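Local coordinates for uncharacterized protein (Enterococcus faecalis, PDB 3PM7), which is of unknown function but may bind single-stranded nucleic acid as a dimer, as the PC4-type transcriptional coactivators do, at residues A[63-66]-A[67-71]. Residues are numbered along the deposited sequence; the frame is centred on the assembly and turned at random.
Sequences AELS and KTIKS
E64 and T68 meet one turn apart on the C-terminal alpha helix 59-71, which follows the antiparallel sheet of a PC4-like fold. Two donors of T68 share one acceptor, the carbonyl oxygen of E64. The hydroxyl OG1 of T68 lies 2.8 Å from E64 O, and the backbone N of T68 lies 3.1 Å from E64 O. They approach from opposite faces of the carbonyl plane. The hydroxyl reaches back because OG1 stands beside its own backbone N, with chi1 at -66°. This satisfies the polar group of a buried threonine within the helix itself.

The other i to i+4 bonds keep the helix regular. K67 N donates to A63 O at 2.7 Å. I69 N and K70 N continue the i to i+4 pattern, to L65 O and S66 O.

On the apolar side, the L65 and I69 side chains run alongside each other. L65 CD1 is 4.1 Å from both CG1 and CD1 of I69. This face turns to the second subunit. There L65 packs on L27 of that subunit, T68 on A14 of that subunit, and the two I69 residues of the dimer pack on each other. The stretch therefore forms part of the dimer interface.

The E64 and K67 side chains also run together, three residues apart. Bends at chi3 (82°) and chi4 (70°) fold the end of K67 back alongside the E64 carboxylate. Their salt bridge is long, with E64 OE1 3.7 Å from K67 NZ. The methylene is nearer than the ammonium: K67 CE sits 3.3 Å from E64 OE1.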
# COMPACT_ATOMS: atom_id res chain seq x y z
N ALA A 63 -10.71 -1.58 -3.88
CA ALA A 63 -12.05 -1.09 -3.61
C ALA A 63 -12.34 -1.24 -2.13
O ALA A 63 -12.88 -0.33 -1.51
CB ALA A 63 -13.08 -1.83 -4.44
N GLU A 64 -11.95 -2.38 -1.56
CA GLU A 64 -12.07 -2.63 -0.11
C GLU A 64 -11.24 -1.66 0.72
O GLU A 64 -11.69 -1.19 1.76
CB GLU A 64 -11.66 -4.06 0.23
CG GLU A 64 -12.71 -5.10 -0.11
CD GLU A 64 -13.89 -5.07 0.85
OE1 GLU A 64 -13.81 -4.38 1.89
OE2 GLU A 64 -14.90 -5.75 0.55
N LEU A 65 -10.03 -1.37 0.28
CA LEU A 65 -9.21 -0.37 0.94
C LEU A 65 -9.93 0.96 0.89
O LEU A 65 -9.92 1.73 1.85
CB LEU A 65 -7.85 -0.25 0.25
CG LEU A 65 -6.96 0.85 0.85
CD1 LEU A 65 -6.76 0.67 2.35
CD2 LEU A 65 -5.62 0.87 0.14
N SER A 66 -10.57 1.22 -0.24
CA SER A 66 -11.22 2.50 -0.50
C SER A 66 -12.53 2.66 0.29
O SER A 66 -12.80 3.73 0.84
CB SER A 66 -11.46 2.66 -2.00
OG SER A 66 -11.49 4.03 -2.36
N LYS A 67 -13.33 1.60 0.36
CA LYS A 67 -14.52 1.60 1.20
C LYS A 67 -14.16 1.79 2.67
O LYS A 67 -14.89 2.45 3.42
CB LYS A 67 -15.29 0.28 1.02
CG LYS A 67 -16.38 0.05 2.07
CD LYS A 67 -17.15 -1.25 1.82
CE LYS A 67 -16.41 -2.47 2.36
NZ LYS A 67 -16.38 -2.51 3.86
N THR A 68 -13.03 1.22 3.08
CA THR A 68 -12.54 1.33 4.44
C THR A 68 -12.09 2.75 4.77
O THR A 68 -12.50 3.35 5.77
CB THR A 68 -11.37 0.38 4.67
OG1 THR A 68 -11.84 -0.97 4.56
CG2 THR A 68 -10.72 0.60 6.03
N ILE A 69 -11.25 3.30 3.90
CA ILE A 69 -10.72 4.64 4.11
C ILE A 69 -11.84 5.69 4.15
O ILE A 69 -11.78 6.66 4.92
CB ILE A 69 -9.64 4.99 3.08
CG1 ILE A 69 -8.34 4.27 3.45
CG2 ILE A 69 -9.43 6.49 2.99
CD1 ILE A 69 -7.13 4.73 2.69
N LYS A 70 -12.88 5.47 3.35
CA LYS A 70 -14.04 6.37 3.31
C LYS A 70 -14.85 6.33 4.61
O LYS A 70 -15.09 7.37 5.22
CB LYS A 70 -14.94 6.02 2.12
CG LYS A 70 -16.35 6.58 2.20
CD LYS A 70 -17.16 6.15 0.97
CE LYS A 70 -18.62 6.55 1.10
NZ LYS A 70 -19.34 6.29 -0.18
N SER A 71 -15.27 5.14 5.01
CA SER A 71 -16.06 4.97 6.22
C SER A 71 -15.24 5.34 7.44
O SER A 71 -15.77 5.63 8.51
CB SER A 71 -16.52 3.52 6.36
OG SER A 71 -15.43 2.67 6.65